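Local coordinates for CYTH domain-containing protein (Pyrococcus horikoshii, PDB 2EEN) that is of unknown function but probably acts on triphosphate-bearing substrates, as do class IV adenylyl cyclases and other CYTH-domain relatives, at residues Pro69-Lys74 / Lys141-Ile146. Numbering follows the deposited sequence.
Sequences PKIDEK and KEKDEI
Ile71 and Ile146 meet methyl to methyl: the two CD1 atoms stand 3.4 Å apart, tighter than ordinary van der Waals contact, and the side chains lie at about a right angle. On Ile71, CG1 sits between the backbone N and the carbonyl carbon (chi1 59°), and the extended chi2 carries CD1 out across the gap. There it also meets the aliphatic part of Lys143, whose CG and CE lie 4.0 and 3.9 Å from Ile71 CD1. The bend at chi3 turns CE back beside the methyl that CG already meets.

The other branch of Ile146 serves Asp72. Ile146 CG2 lies 4.0 Å from Asp72 CG and 4.1 Å from Asp72 CB, the two side chains sliding past each other in opposite directions. This is a van der Waals touch on the aspartate's flank; its OD2 bonds to Ser75 OG. With an alanine in place of Ile146, Ile71 CD1 would probably rest mainly on Lys143, and a gap would open beside the buried Asp72.

Bonds inside 141-146 shape its side of the interface. Glu142 N donates to Glu145 OE1 at 2.7 Å with an N-H...O angle of 178°, reaching the anti side of the carboxylate 35° out of its plane, while Ile146 N bonds to Lys143 O. No hydrogen bond crosses between the segments. Tyr2 touches both Ile71 and Lys143, and Val150 touches Asp72. The arrangement is peripheral packing in the antiparallel CYTH fold, joining the hairpin connection between strands 59-70 and 78-85, where Ile71 is backbone-bonded to Thr77, to the start of helix 146-160 and its preceding loop.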
ATOM      1  N   PRO A  69      11.652 -12.858  -4.030  1.00 18.62           N
ATOM      2  CA  PRO A  69      12.049 -14.229  -4.361  1.00 20.73           C
ATOM      3  C   PRO A  69      12.784 -14.889  -3.201  1.00 22.13           C
ATOM      4  O   PRO A  69      13.432 -14.208  -2.398  1.00 21.97           O
ATOM      5  CB  PRO A  69      12.976 -14.044  -5.564  1.00 20.66           C
ATOM      6  CG  PRO A  69      12.554 -12.726  -6.153  1.00 24.51           C
ATOM      7  CD  PRO A  69      12.303 -11.889  -4.925  1.00 20.02           C
ATOM      8  N   LYS A  70      12.673 -16.209  -3.105  1.00 22.83           N
ATOM      9  CA  LYS A  70      13.384 -16.934  -2.060  1.00 24.68           C
ATOM     10  C   LYS A  70      14.864 -16.756  -2.369  1.00 25.46           C
ATOM     11  O   LYS A  70      15.277 -16.828  -3.529  1.00 27.94           O
ATOM     12  CB  LYS A  70      13.016 -18.423  -2.082  1.00 24.74           C
ATOM     13  CG  LYS A  70      11.598 -18.726  -1.599  1.00 26.23           C
ATOM     14  CD  LYS A  70      11.310 -20.227  -1.576  1.00 29.85           C
ATOM     15  CE  LYS A  70      11.339 -20.831  -2.974  1.00 30.95           C
ATOM     16  NZ  LYS A  70      10.345 -20.188  -3.880  1.00 33.62           N
ATOM     17  N   ILE A  71      15.667 -16.509  -1.339  1.00 25.03           N
ATOM     18  CA  ILE A  71      17.097 -16.321  -1.549  1.00 27.08           C
ATOM     19  C   ILE A  71      17.913 -17.462  -0.963  1.00 28.24           C
ATOM     20  O   ILE A  71      19.137 -17.488  -1.088  1.00 28.75           O
ATOM     21  CB  ILE A  71      17.582 -15.007  -0.926  1.00 28.98           C
ATOM     22  CG1 ILE A  71      17.288 -15.000   0.575  1.00 29.81           C
ATOM     23  CG2 ILE A  71      16.912 -13.829  -1.616  1.00 31.52           C
ATOM     24  CD1 ILE A  71      17.857 -13.798   1.298  1.00 31.59           C
ATOM     25  N   ASP A  72      17.225 -18.414  -0.343  1.00 28.32           N
ATOM     26  CA  ASP A  72      17.884 -19.554   0.286  1.00 31.52           C
ATOM     27  C   ASP A  72      17.297 -20.875  -0.214  1.00 32.66           C
ATOM     28  O   ASP A  72      16.079 -21.035  -0.288  1.00 33.42           O
ATOM     29  CB  ASP A  72      17.729 -19.447   1.808  1.00 32.00           C
ATOM     30  CG  ASP A  72      18.394 -20.587   2.545  1.00 34.93           C
ATOM     31  OD1 ASP A  72      19.610 -20.799   2.347  1.00 35.95           O
ATOM     32  OD2 ASP A  72      17.700 -21.268   3.328  1.00 32.76           O
ATOM     33  N   GLU A  73      18.168 -21.822  -0.547  1.00 33.65           N
ATOM     34  CA  GLU A  73      17.734 -23.120  -1.055  1.00 33.44           C
ATOM     35  C   GLU A  73      17.193 -24.021   0.052  1.00 31.98           C
ATOM     36  O   GLU A  73      16.413 -24.938  -0.211  1.00 32.80           O
ATOM     37  CB  GLU A  73      18.900 -23.839  -1.747  1.00 36.19           C
ATOM     38  CG  GLU A  73      19.981 -22.917  -2.284  1.00 40.12           C
ATOM     39  CD  GLU A  73      20.768 -22.229  -1.179  1.00 42.52           C
ATOM     40  OE1 GLU A  73      21.419 -22.936  -0.381  1.00 46.01           O
ATOM     41  OE2 GLU A  73      20.733 -20.981  -1.105  1.00 44.68           O
ATOM     42  N   LYS A  74      17.611 -23.756   1.284  1.00 30.75           N
ATOM     43  CA  LYS A  74      17.198 -24.562   2.427  1.00 29.87           C
ATOM     44  C   LYS A  74      16.028 -24.007   3.233  1.00 29.55           C
ATOM     45  O   LYS A  74      15.636 -24.606   4.236  1.00 30.35           O
ATOM     46  CB  LYS A  74      18.381 -24.779   3.372  1.00 32.80           C
ATOM     47  CG  LYS A  74      19.365 -25.856   2.935  1.00 35.20           C
ATOM     48  CD  LYS A  74      20.230 -25.412   1.773  1.00 37.62           C
ATOM     49  CE  LYS A  74      21.378 -26.387   1.562  1.00 38.16           C
ATOM     50  NZ  LYS A  74      20.893 -27.791   1.448  1.00 39.62           N
ATOM     51  N   LYS A 141      20.122 -10.251  10.767  1.00 30.04           N
ATOM     52  CA  LYS A 141      20.464  -8.995  10.120  1.00 32.23           C
ATOM     53  C   LYS A 141      21.027  -9.161   8.713  1.00 31.96           C
ATOM     54  O   LYS A 141      20.559  -8.517   7.775  1.00 32.44           O
ATOM     55  CB  LYS A 141      21.455  -8.212  10.985  1.00 34.83           C
ATOM     56  CG  LYS A 141      21.740  -6.810  10.474  1.00 36.90           C
ATOM     57  CD  LYS A 141      22.616  -6.033  11.440  1.00 38.14           C
ATOM     58  CE  LYS A 141      22.825  -4.609  10.959  1.00 38.87           C
ATOM     59  NZ  LYS A 141      23.646  -3.821  11.918  1.00 40.43           N
ATOM     60  N   GLU A 142      22.018 -10.033   8.563  1.00 31.80           N
ATOM     61  CA  GLU A 142      22.643 -10.241   7.264  1.00 31.37           C
ATOM     62  C   GLU A 142      22.231 -11.518   6.544  1.00 30.44           C
ATOM     63  O   GLU A 142      21.880 -12.519   7.163  1.00 29.53           O
ATOM     64  CB  GLU A 142      24.165 -10.213   7.411  1.00 32.88           C
ATOM     65  CG  GLU A 142      24.711  -8.879   7.887  1.00 37.27           C
ATOM     66  CD  GLU A 142      24.225  -7.723   7.034  1.00 38.97           C
ATOM     67  OE1 GLU A 142      24.052  -7.919   5.812  1.00 40.79           O
ATOM     68  OE2 GLU A 142      24.025  -6.618   7.582  1.00 41.52           O
ATOM     69  N   LYS A 143      22.284 -11.464   5.218  1.00 29.14           N
ATOM     70  CA  LYS A 143      21.930 -12.598   4.384  1.00 28.55           C
ATOM     71  C   LYS A 143      22.815 -13.800   4.703  1.00 26.84           C
ATOM     72  O   LYS A 143      22.356 -14.941   4.678  1.00 25.29           O
ATOM     73  CB  LYS A 143      22.075 -12.215   2.908  1.00 30.44           C
ATOM     74  CG  LYS A 143      21.728 -13.321   1.935  1.00 33.96           C
ATOM     75  CD  LYS A 143      21.866 -12.862   0.484  1.00 36.97           C
ATOM     76  CE  LYS A 143      20.943 -11.690   0.170  1.00 38.66           C
ATOM     77  NZ  LYS A 143      20.989 -11.300  -1.270  1.00 38.53           N
ATOM     78  N   ASP A 144      24.084 -13.546   5.012  1.00 26.73           N
ATOM     79  CA  ASP A 144      25.017 -14.638   5.277  1.00 27.39           C
ATOM     80  C   ASP A 144      24.793 -15.280   6.646  1.00 27.41           C
ATOM     81  O   ASP A 144      25.413 -16.275   7.004  1.00 28.59           O
ATOM     82  CB  ASP A 144      26.446 -14.094   5.177  1.00 28.14           C
ATOM     83  CG  ASP A 144      26.923 -14.198   3.732  1.00 29.35           C
ATOM     84  OD1 ASP A 144      26.853 -15.299   3.182  1.00 29.93           O
ATOM     85  OD2 ASP A 144      27.348 -13.189   3.176  1.00 30.67           O
ATOM     86  N   GLU A 145      23.911 -14.642   7.444  1.00 27.49           N
ATOM     87  CA  GLU A 145      23.546 -15.231   8.723  1.00 27.71           C
ATOM     88  C   GLU A 145      22.362 -16.198   8.585  1.00 25.94           C
ATOM     89  O   GLU A 145      22.000 -16.903   9.510  1.00 23.48           O
ATOM     90  CB  GLU A 145      23.191 -14.098   9.684  1.00 29.30           C
ATOM     91  CG  GLU A 145      24.366 -13.148   9.917  1.00 32.42           C
ATOM     92  CD  GLU A 145      23.948 -12.058  10.880  1.00 34.69           C
ATOM     93  OE1 GLU A 145      22.936 -11.418  10.639  1.00 35.21           O
ATOM     94  OE2 GLU A 145      24.664 -11.836  11.858  1.00 37.59           O
ATOM     95  N   ILE A 146      21.734 -16.196   7.387  1.00 23.65           N
ATOM     96  CA  ILE A 146      20.562 -17.055   7.179  1.00 23.84           C
ATOM     97  C   ILE A 146      20.892 -18.549   7.315  1.00 25.21           C
ATOM     98  O   ILE A 146      20.192 -19.318   7.962  1.00 24.15           O
ATOM     99  CB  ILE A 146      20.013 -16.779   5.778  1.00 23.03           C
ATOM    100  CG1 ILE A 146      19.377 -15.387   5.721  1.00 23.32           C
ATOM    101  CG2 ILE A 146      18.926 -17.811   5.424  1.00 25.16           C
ATOM    102  CD1 ILE A 146      18.842 -15.058   4.328  1.00 20.40           C
TER